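Carbohydrate binding protein, putative, cpb33A (Cellvibrio japonicus, PDB 5FJQ) is a copper-containing lytic polysaccharide monooxygenase, present here as one domain of a longer protein, that is important for efficient utilization of chitin. Local coordinates at residues R90-T95 and F105-T110; G60-A65 and I154-W159; D124-H129 and P147-R152. All coordinates share one frame; numbering follows the deposited sequence.

Contact 1: residues R90-T95 and F105-T110; sequences REFVWT and FRYYIT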
loop_
_atom_site.group_PDB
_atom_site.type_symbol
_atom_site.label_atom_id
_atom_site.label_comp_id
_atom_site.label_asym_id
_atom_site.label_seq_id
_atom_site.Cartn_x
_atom_site.Cartn_y
_atom_site.Cartn_z
ATOM N N ARG A 90 -3.188 8.245 13.442
ATOM C CA ARG A 90 -2.817 6.824 13.490
ATOM C C ARG A 90 -1.362 6.705 12.998
ATOM O O ARG A 90 -1.019 7.243 11.974
ATOM C CB ARG A 90 -3.807 6.008 12.643
ATOM C CG ARG A 90 -3.591 4.500 12.662
ATOM C CD ARG A 90 -3.673 3.999 14.082
ATOM N NE ARG A 90 -3.412 2.586 14.032
ATOM C CZ ARG A 90 -4.292 1.627 14.309
ATOM N NH1 ARG A 90 -5.534 1.894 14.791
ATOM N NH2 ARG A 90 -3.880 0.383 14.149
ATOM N N GLU A 91 -0.470 6.088 13.760
ATOM C CA GLU A 91 0.869 5.788 13.185
ATOM C C GLU A 91 0.833 4.696 12.073
ATOM O O GLU A 91 0.178 3.638 12.206
ATOM C CB GLU A 91 1.929 5.362 14.227
ATOM C CG GLU A 91 1.968 6.219 15.478
ATOM C CD GLU A 91 3.331 6.227 16.141
ATOM O OE1 GLU A 91 4.076 5.208 16.077
ATOM O OE2 GLU A 91 3.669 7.289 16.700
ATOM N N PHE A 92 1.557 5.009 11.012
ATOM C CA PHE A 92 1.874 4.116 9.888
ATOM C C PHE A 92 3.383 3.976 9.790
ATOM O O PHE A 92 4.141 4.954 9.850
ATOM C CB PHE A 92 1.296 4.669 8.578
ATOM C CG PHE A 92 -0.203 4.591 8.496
ATOM C CD1 PHE A 92 -1.013 5.508 9.178
ATOM C CD2 PHE A 92 -0.806 3.575 7.822
ATOM C CE1 PHE A 92 -2.399 5.395 9.114
ATOM C CE2 PHE A 92 -2.197 3.450 7.762
ATOM C CZ PHE A 92 -2.988 4.359 8.409
ATOM N N VAL A 93 3.825 2.746 9.660
ATOM C CA VAL A 93 5.226 2.506 9.818
ATOM C C VAL A 93 5.655 1.738 8.612
ATOM O O VAL A 93 5.024 0.715 8.315
ATOM C CB VAL A 93 5.511 1.613 11.071
ATOM C CG1 VAL A 93 6.970 1.171 11.068
ATOM C CG2 VAL A 93 5.089 2.312 12.396
ATOM N N TRP A 94 6.739 2.208 7.988
ATOM C CA TRP A 94 7.342 1.502 6.848
ATOM C C TRP A 94 8.567 0.811 7.414
ATOM O O TRP A 94 9.413 1.458 8.024
ATOM C CB TRP A 94 7.780 2.439 5.710
ATOM C CG TRP A 94 6.700 2.900 4.751
ATOM C CD1 TRP A 94 5.801 3.849 4.996
ATOM C CD2 TRP A 94 6.516 2.518 3.366
ATOM N NE1 TRP A 94 4.966 4.065 3.921
ATOM C CE2 TRP A 94 5.405 3.279 2.876
ATOM C CE3 TRP A 94 7.160 1.608 2.497
ATOM C CZ2 TRP A 94 4.930 3.162 1.585
ATOM C CZ3 TRP A 94 6.697 1.492 1.216
ATOM C CH2 TRP A 94 5.556 2.247 0.753
ATOM N N THR A 95 8.633 -0.500 7.243
ATOM C CA THR A 95 9.845 -1.229 7.546
ATOM C C THR A 95 10.598 -1.354 6.234
ATOM O O THR A 95 10.149 -2.019 5.294
ATOM C CB THR A 95 9.540 -2.609 8.152
ATOM O OG1 THR A 95 8.890 -2.377 9.393
ATOM C CG2 THR A 95 10.841 -3.363 8.402
ATOM N N PHE A 105 7.065 10.241 1.676
ATOM C CA PHE A 105 6.067 9.157 1.825
ATOM C C PHE A 105 4.731 9.851 1.792
ATOM O O PHE A 105 4.459 10.790 2.643
ATOM C CB PHE A 105 6.203 8.372 3.163
ATOM C CG PHE A 105 7.479 7.536 3.259
ATOM C CD1 PHE A 105 8.685 8.121 3.641
ATOM C CD2 PHE A 105 7.486 6.188 2.876
ATOM C CE1 PHE A 105 9.891 7.378 3.719
ATOM C CE2 PHE A 105 8.673 5.449 2.949
ATOM C CZ PHE A 105 9.877 6.043 3.335
ATOM N N ARG A 106 3.843 9.360 0.933
ATOM C CA ARG A 106 2.495 9.885 0.897
ATOM C C ARG A 106 1.436 8.840 1.172
ATOM O O ARG A 106 1.568 7.665 0.769
ATOM C CB ARG A 106 2.156 10.516 -0.487
ATOM C CG ARG A 106 2.789 11.861 -0.684
ATOM C CD ARG A 106 2.498 12.373 -2.091
ATOM N NE ARG A 106 3.213 13.643 -2.233
ATOM C CZ ARG A 106 3.471 14.256 -3.393
ATOM N NH1 ARG A 106 3.143 13.681 -4.528
ATOM N NH2 ARG A 106 4.150 15.403 -3.417
ATOM N N TYR A 107 0.386 9.296 1.864
ATOM C CA TYR A 107 -0.782 8.474 2.037
ATOM C C TYR A 107 -2.029 9.051 1.417
ATOM O O TYR A 107 -2.324 10.283 1.569
ATOM C CB TYR A 107 -1.048 8.225 3.518
ATOM C CG TYR A 107 0.122 7.543 4.185
ATOM C CD1 TYR A 107 1.347 8.203 4.314
ATOM C CD2 TYR A 107 0.017 6.242 4.640
ATOM C CE1 TYR A 107 2.429 7.601 4.960
ATOM C CE2 TYR A 107 1.079 5.621 5.310
ATOM C CZ TYR A 107 2.283 6.278 5.389
ATOM O OH TYR A 107 3.308 5.662 5.978
ATOM N N TYR A 108 -2.838 8.117 0.902
ATOM C CA TYR A 108 -4.159 8.434 0.291
ATOM C C TYR A 108 -5.170 7.526 0.921
ATOM O O TYR A 108 -4.800 6.510 1.581
ATOM C CB TYR A 108 -4.147 8.202 -1.232
ATOM C CG TYR A 108 -3.117 9.018 -1.928
ATOM C CD1 TYR A 108 -1.731 8.706 -1.833
ATOM C CD2 TYR A 108 -3.513 10.110 -2.728
ATOM C CE1 TYR A 108 -0.789 9.503 -2.472
ATOM C CE2 TYR A 108 -2.580 10.871 -3.363
ATOM C CZ TYR A 108 -1.264 10.575 -3.255
ATOM O OH TYR A 108 -0.443 11.401 -3.900
ATOM N N ILE A 109 -6.435 7.875 0.718
ATOM C CA ILE A 109 -7.570 7.079 1.214
ATOM C C ILE A 109 -8.744 7.167 0.248
ATOM O O ILE A 109 -8.871 8.165 -0.485
ATOM C CB ILE A 109 -8.013 7.459 2.663
ATOM C CG1 ILE A 109 -8.981 6.382 3.195
ATOM C CG2 ILE A 109 -8.648 8.864 2.702
ATOM C CD1 ILE A 109 -9.206 6.384 4.712
ATOM N N THR A 110 -9.512 6.064 0.184
ATOM C CA THR A 110 -10.834 5.973 -0.375
ATOM C C THR A 110 -11.865 6.941 0.275
ATOM O O THR A 110 -11.740 7.368 1.444
ATOM C CB THR A 110 -11.309 4.528 -0.264
ATOM O OG1 THR A 110 -10.896 3.995 0.997
ATOM C CG2 THR A 110 -10.601 3.652 -1.343
#

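Contact 2: residues G60-A65 and I154-W159; sequences GRLCSA and IIYSIW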
loop_
_atom_site.group_PDB
_atom_site.type_symbol
_atom_site.label_atom_id
_atom_site.label_comp_id
_atom_site.label_asym_id
_atom_site.label_seq_id
_atom_site.Cartn_x
_atom_site.Cartn_y
_atom_site.Cartn_z
ATOM N N GLY A 60 -6.576 -0.046 -11.329
ATOM C CA GLY A 60 -6.810 -1.462 -11.093
ATOM C C GLY A 60 -5.522 -2.210 -10.810
ATOM O O GLY A 60 -5.570 -3.405 -10.567
ATOM N N ARG A 61 -4.369 -1.522 -10.865
ATOM C CA ARG A 61 -3.051 -2.135 -10.550
ATOM C C ARG A 61 -2.228 -1.402 -9.425
ATOM O O ARG A 61 -0.983 -1.540 -9.314
ATOM C CB ARG A 61 -2.215 -2.324 -11.857
ATOM C CG ARG A 61 -2.795 -3.291 -12.887
ATOM C CD ARG A 61 -3.043 -4.701 -12.332
ATOM N NE ARG A 61 -3.650 -5.583 -13.331
ATOM C CZ ARG A 61 -4.261 -6.741 -13.070
ATOM N NH1 ARG A 61 -4.372 -7.156 -11.826
ATOM N NH2 ARG A 61 -4.805 -7.462 -14.064
ATOM N N LEU A 62 -2.924 -0.631 -8.572
ATOM C CA LEU A 62 -2.286 0.200 -7.645
ATOM C C LEU A 62 -1.649 -0.716 -6.577
ATOM O O LEU A 62 -0.489 -0.585 -6.263
ATOM C CB LEU A 62 -3.341 1.091 -7.052
ATOM C CG LEU A 62 -3.380 2.455 -7.695
ATOM C CD1 LEU A 62 -3.992 2.501 -9.089
ATOM C CD2 LEU A 62 -4.037 3.494 -6.760
ATOM N N CYS A 63 -2.360 -1.763 -6.193
ATOM C CA CYS A 63 -1.845 -2.632 -5.136
ATOM C C CYS A 63 -0.716 -3.576 -5.535
ATOM O O CYS A 63 0.043 -4.008 -4.659
ATOM C CB CYS A 63 -3.013 -3.417 -4.525
ATOM S SG CYS A 63 -4.282 -2.428 -3.672
ATOM N N SER A 64 -0.622 -3.955 -6.809
ATOM C CA SER A 64 0.476 -4.799 -7.316
ATOM C C SER A 64 1.601 -3.966 -7.936
ATOM O O SER A 64 2.578 -4.527 -8.421
ATOM C CB SER A 64 -0.032 -5.741 -8.425
ATOM O OG SER A 64 -0.775 -5.006 -9.424
ATOM N N ALA A 65 1.411 -2.639 -7.968
ATOM C CA ALA A 65 2.280 -1.744 -8.742
ATOM C C ALA A 65 2.469 -2.356 -10.155
ATOM O O ALA A 65 3.521 -2.246 -10.727
ATOM C CB ALA A 65 3.609 -1.566 -8.033
ATOM N N ILE A 154 -9.536 1.625 1.947
ATOM C CA ILE A 154 -8.209 1.333 1.510
ATOM C C ILE A 154 -7.385 2.579 1.681
ATOM O O ILE A 154 -7.776 3.716 1.256
ATOM C CB ILE A 154 -8.152 0.834 0.045
ATOM C CG1 ILE A 154 -9.048 -0.393 -0.138
ATOM C CG2 ILE A 154 -6.711 0.532 -0.389
ATOM C CD1 ILE A 154 -9.071 -0.853 -1.605
ATOM N N ILE A 155 -6.223 2.342 2.275
ATOM C CA ILE A 155 -5.186 3.352 2.309
ATOM C C ILE A 155 -4.072 2.956 1.336
ATOM O O ILE A 155 -3.652 1.783 1.289
ATOM C CB ILE A 155 -4.628 3.586 3.712
ATOM C CG1 ILE A 155 -5.704 4.327 4.549
ATOM C CG2 ILE A 155 -3.302 4.367 3.610
ATOM C CD1 ILE A 155 -5.486 4.209 6.009
ATOM N N TYR A 156 -3.620 3.940 0.559
ATOM C CA TYR A 156 -2.524 3.745 -0.351
ATOM C C TYR A 156 -1.379 4.615 0.124
ATOM O O TYR A 156 -1.497 5.836 0.104
ATOM C CB TYR A 156 -2.982 4.187 -1.740
ATOM C CG TYR A 156 -2.181 3.611 -2.867
ATOM C CD1 TYR A 156 -1.864 2.256 -2.908
ATOM C CD2 TYR A 156 -1.719 4.446 -3.932
ATOM C CE1 TYR A 156 -1.113 1.740 -3.977
ATOM C CE2 TYR A 156 -0.983 3.933 -5.019
ATOM C CZ TYR A 156 -0.697 2.583 -5.051
ATOM O OH TYR A 156 0.048 2.124 -6.137
ATOM N N SER A 157 -0.318 3.999 0.667
ATOM C CA SER A 157 0.948 4.714 0.841
ATOM C C SER A 157 1.939 4.542 -0.300
ATOM O O SER A 157 2.111 3.435 -0.878
ATOM C CB SER A 157 1.613 4.262 2.173
ATOM O OG SER A 157 2.762 5.043 2.464
ATOM N N ILE A 158 2.651 5.630 -0.627
ATOM C CA ILE A 158 3.568 5.614 -1.730
ATOM C C ILE A 158 4.854 6.224 -1.252
ATOM O O ILE A 158 4.877 7.325 -0.615
ATOM C CB ILE A 158 3.126 6.548 -2.892
ATOM C CG1 ILE A 158 1.789 6.124 -3.493
ATOM C CG2 ILE A 158 4.229 6.634 -3.955
ATOM C CD1 ILE A 158 1.430 6.882 -4.777
ATOM N N TRP A 159 5.930 5.508 -1.525
ATOM C CA TRP A 159 7.273 5.949 -1.169
ATOM C C TRP A 159 8.012 6.364 -2.407
ATOM O O TRP A 159 8.316 5.492 -3.273
ATOM C CB TRP A 159 8.017 4.801 -0.435
ATOM C CG TRP A 159 9.419 5.153 -0.068
ATOM C CD1 TRP A 159 9.986 6.402 -0.066
ATOM C CD2 TRP A 159 10.447 4.242 0.387
ATOM N NE1 TRP A 159 11.328 6.320 0.345
ATOM C CE2 TRP A 159 11.632 5.008 0.589
ATOM C CE3 TRP A 159 10.507 2.854 0.531
ATOM C CZ2 TRP A 159 12.839 4.441 1.027
ATOM C CZ3 TRP A 159 11.727 2.270 1.005
ATOM C CH2 TRP A 159 12.877 3.072 1.211
#

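Contact 3: residues D124-H129 and P147-R152; sequences DLQLIH and PYRTGR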
loop_
_atom_site.group_PDB
_atom_site.type_symbol
_atom_site.label_atom_id
_atom_site.label_comp_id
_atom_site.label_asym_id
_atom_site.label_seq_id
_atom_site.Cartn_x
_atom_site.Cartn_y
_atom_site.Cartn_z
ATOM N N ASP A 124 -9.861 7.189 -7.175
ATOM C CA ASP A 124 -10.466 6.800 -5.881
ATOM C C ASP A 124 -9.761 7.364 -4.614
ATOM O O ASP A 124 -10.246 7.145 -3.499
ATOM C CB ASP A 124 -10.468 5.282 -5.702
ATOM C CG ASP A 124 -11.490 4.550 -6.555
ATOM O OD1 ASP A 124 -12.599 5.049 -6.798
ATOM O OD2 ASP A 124 -11.221 3.404 -6.972
ATOM N N LEU A 125 -8.631 8.065 -4.788
ATOM C CA LEU A 125 -7.712 8.363 -3.720
ATOM C C LEU A 125 -7.710 9.852 -3.452
ATOM O O LEU A 125 -7.726 10.674 -4.344
ATOM C CB LEU A 125 -6.301 7.949 -4.080
ATOM C CG LEU A 125 -6.126 6.450 -4.178
ATOM C CD1 LEU A 125 -4.657 6.307 -4.491
ATOM C CD2 LEU A 125 -6.526 5.833 -2.809
ATOM N N GLN A 126 -7.802 10.169 -2.195
ATOM C CA GLN A 126 -7.682 11.549 -1.712
ATOM C C GLN A 126 -6.378 11.595 -0.943
ATOM O O GLN A 126 -6.177 10.736 -0.058
ATOM C CB GLN A 126 -8.851 11.752 -0.761
ATOM C CG GLN A 126 -8.737 12.882 0.221
ATOM C CD GLN A 126 -10.102 13.188 0.745
ATOM O OE1 GLN A 126 -10.602 12.542 1.685
ATOM N NE2 GLN A 126 -10.758 14.139 0.093
ATOM N N LEU A 127 -5.520 12.591 -1.191
ATOM C CA LEU A 127 -4.332 12.784 -0.313
ATOM C C LEU A 127 -4.609 13.058 1.183
ATOM O O LEU A 127 -5.279 14.035 1.568
ATOM C CB LEU A 127 -3.455 13.927 -0.806
ATOM C CG LEU A 127 -2.069 14.072 -0.177
ATOM C CD1 LEU A 127 -1.113 12.911 -0.574
ATOM C CD2 LEU A 127 -1.470 15.409 -0.589
ATOM N N ILE A 128 -4.023 12.239 2.063
ATOM C CA ILE A 128 -4.274 12.473 3.436
ATOM C C ILE A 128 -2.994 12.779 4.254
ATOM O O ILE A 128 -3.088 13.283 5.386
ATOM C CB ILE A 128 -5.261 11.462 4.071
ATOM C CG1 ILE A 128 -4.755 9.994 4.019
ATOM C CG2 ILE A 128 -6.696 11.728 3.526
ATOM C CD1 ILE A 128 -5.339 9.114 5.131
ATOM N N HIS A 129 -1.835 12.516 3.640
ATOM C CA HIS A 129 -0.573 12.780 4.301
ATOM C C HIS A 129 0.592 12.881 3.323
ATOM O O HIS A 129 0.715 12.072 2.354
ATOM C CB HIS A 129 -0.275 11.686 5.382
ATOM C CG HIS A 129 0.926 11.980 6.224
ATOM N ND1 HIS A 129 0.866 12.811 7.331
ATOM C CD2 HIS A 129 2.228 11.599 6.111
ATOM C CE1 HIS A 129 2.067 12.900 7.875
ATOM N NE2 HIS A 129 2.908 12.172 7.164
ATOM N N PRO A 147 -9.141 10.893 8.190
ATOM C CA PRO A 147 -10.328 11.733 8.171
ATOM C C PRO A 147 -11.552 10.975 8.691
ATOM O O PRO A 147 -11.493 9.744 8.866
ATOM C CB PRO A 147 -10.492 12.070 6.677
ATOM C CG PRO A 147 -9.980 10.831 5.960
ATOM C CD PRO A 147 -8.835 10.319 6.848
ATOM N N TYR A 148 -12.660 11.671 8.945
ATOM C CA TYR A 148 -13.897 10.941 9.279
ATOM C C TYR A 148 -14.281 9.942 8.180
ATOM O O TYR A 148 -14.507 10.329 7.040
ATOM C CB TYR A 148 -15.067 11.900 9.540
ATOM C CG TYR A 148 -16.299 11.179 9.970
ATOM C CD1 TYR A 148 -16.427 10.723 11.286
ATOM C CD2 TYR A 148 -17.322 10.905 9.060
ATOM C CE1 TYR A 148 -17.569 10.037 11.713
ATOM C CE2 TYR A 148 -18.473 10.220 9.467
ATOM C CZ TYR A 148 -18.587 9.783 10.792
ATOM O OH TYR A 148 -19.724 9.086 11.206
ATOM N N ARG A 149 -14.426 8.668 8.563
ATOM C CA ARG A 149 -14.941 7.630 7.694
ATOM C C ARG A 149 -15.739 6.655 8.565
ATOM O O ARG A 149 -15.614 6.682 9.795
ATOM C CB ARG A 149 -13.788 6.856 6.986
ATOM C CG ARG A 149 -12.932 7.589 5.921
ATOM C CD ARG A 149 -13.754 8.093 4.744
ATOM N NE ARG A 149 -12.931 8.597 3.641
ATOM C CZ ARG A 149 -12.616 9.883 3.470
ATOM N NH1 ARG A 149 -13.046 10.781 4.346
ATOM N NH2 ARG A 149 -11.861 10.263 2.458
ATOM N N THR A 150 -16.592 5.840 7.945
ATOM C CA THR A 150 -17.109 4.622 8.577
ATOM C C THR A 150 -16.832 3.533 7.533
ATOM O O THR A 150 -16.647 3.859 6.366
ATOM C CB THR A 150 -18.638 4.671 8.816
ATOM O OG1 THR A 150 -19.272 4.881 7.553
ATOM C CG2 THR A 150 -19.036 5.845 9.684
ATOM N N GLY A 151 -16.832 2.271 7.930
ATOM C CA GLY A 151 -16.782 1.226 6.916
ATOM C C GLY A 151 -15.350 0.902 6.678
ATOM O O GLY A 151 -14.448 1.449 7.321
ATOM N N ARG A 152 -15.139 0.003 5.732
ATOM C CA ARG A 152 -13.841 -0.465 5.392
ATOM C C ARG A 152 -13.266 0.425 4.320
ATOM O O ARG A 152 -13.970 0.855 3.413
ATOM C CB ARG A 152 -14.035 -1.876 4.819
ATOM C CG ARG A 152 -14.075 -2.888 5.924
ATOM C CD ARG A 152 -14.409 -4.244 5.351
ATOM N NE ARG A 152 -13.909 -5.142 6.369
ATOM C CZ ARG A 152 -12.816 -5.858 6.212
ATOM N NH1 ARG A 152 -12.202 -5.821 5.016
ATOM N NH2 ARG A 152 -12.390 -6.644 7.213
HETATM O O HOH W 1 -12.270 13.419 3.925
#

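Contact 1: residues R90-T95 and F105-T110
The hydroxyl of Tyr107 has two ring-nitrogen partners, Trp94 NE1 and His142 ND1: Trp94 NE1 lies 3.1 Å from Tyr107 OH, but the stronger hydrogen bond is the one between Tyr107 OH and His142 ND1, on strand 139-146. The indole bond is weak, with an N-H...O angle of 120°; the stronger polar partner of Trp94 NE1 is Ser157 OG. The contact lies between the two sheets of the immunoglobulin-like beta sandwich of the lytic polysaccharide monooxygenases; strand 88-96 belongs to the three-stranded sheet and strand 102-109 to the mixed one. The axes of the segments pass 10.4 Å apart, a gap for side chains rather than backbone pairing, and four buried aromatics fill it.

Tyr107 leans on both residues opposite. Its CG is anti to the carbonyl carbon (chi1 -59°), and the phenol reaches across the interface, sliding past Phe92 and Trp94 as they project the other way. Tyr107 CE2 comes to 3.4 Å from Phe92 CB and 3.6 Å from Phe92 CG, while Tyr107 CD2 lies over one face of the Phe92 ring. The hydroxyl end, by contrast, meets the indole at its edge, near the ring plane.

Phe105 takes a face of that same indole. The pair is edge-to-face, with the edge of the Phe105 ring turned to the five-membered ring of Trp94, centroids 4.5 Å apart and planes at 54°. Trp159 stacks on Phe105, extending the cluster to the neighbouring strand 152-161. The side chain of Trp94 is about 9 Å from the bound copper, near the metal site but not among its ligands His1 and His100. At the closest point of the phenyl edge, Phe105 CD2 sits 3.5 Å from Trp94 NE1.

Contact 2: residues G60-A65 and I154-W159
A type I beta turn from Leu62 to Ala65 presents its first residue to Tyr156 on strand 154-159, the two backbones coming nearest where Cys63 CA and Tyr156 CA are 8.0 Å apart. Within the turn, Ala65 N donates to Leu62 O over 3.3 Å. The same carbonyl oxygen also accepts from Tyr156 OH, at 2.8 Å from Leu62 O, so two donors hold it. They arrive from opposite faces of the carbonyl plane; the phenol comes from above it, at a C=O...donor angle of 108°.

What this arrangement joins is the core beta sandwich and the long, largely irregular excursion between strands 45-47 and 83-84, which packs on the outer side of the mixed sheet. Cys63, next in the turn, reinforces the join through its disulfide to Cys174 on strand 169-178, the neighbour of strand 152-161.

The side chains cross at about a right angle. Tyr156 has CG anti to its own backbone N (chi1 -159°), which sends the ring out from the strand to the turn. Leu62 lays a methyl over one face of it: CD2 stands 3.9 Å from the Tyr156 ring centroid, 23° off the normal, a CH-pi contact displaced toward the rim, with Leu62 CD2 only 3.5 Å from Tyr156 CE2. Nearer the hydroxyl end, Leu62 CB approaches Tyr156 CZ to 3.6 Å.

Contact 3: residues D124-H129 and P147-R152
Arg149 reaches from the loop between strands 139-146 and 152-161 to Gln126 on strand 126-130. From CB, its side chain has CG anti to the carbonyl carbon and then bends at chi2 (-60°). NE donates to Thr110 O at the end of strand 102-109. The guanidinium that follows has Pro147 CG over one face, 3.4 Å above its plane and offset toward the rim. NH1 turns back on its own loop, donating to Tyr148 O at 3.1 Å from Arg149 NH1, and also gives a bond to a water. NH2, at the tip, donates to Gln126 OE1 at 2.7 Å from Arg149 NH2, the acceptor lying at the edge in the guanidinium plane; the amide itself is turned 55° against that plane. NH2 also packs on Ile109 CG2.

The water closes a second path, accepting from Arg149 NH1 and donating to Gln126 OE1 at 2.9 Å from the water oxygen. Beside this polar bridge Pro147 crosses Ile128, with Pro147 CD 4.1 Å from Ile128 CD1. Ile128 and His129 form a classic beta bulge opposite Tyr107.

The acceptors described for this buried arginine are neutral oxygens, consistent with the guanidinium charge being stabilised by the amide, peptide and water dipoles.

How the contacts relate
All three contacts share the mixed sheet, in which strand 102-109 pairs with both 126-130 and 152-161. Contact 1 lies on its inner side, facing the three-stranded sheet; contact 2 joins the other side to the irregular segment 60-65; contact 3 ties one edge strand to a loop. The centres of contacts 2 and 3 each lie 11 Å from that of contact 1, and 14 Å from each other. Along the chain contact 1 closes before contact 3 opens, and the span of contact 2 encloses both. Backbone pairing of Tyr108 with Tyr156 and of Tyr107 with Ile128 joins them into one continuous scaffold, with contact 1 nearest the copper.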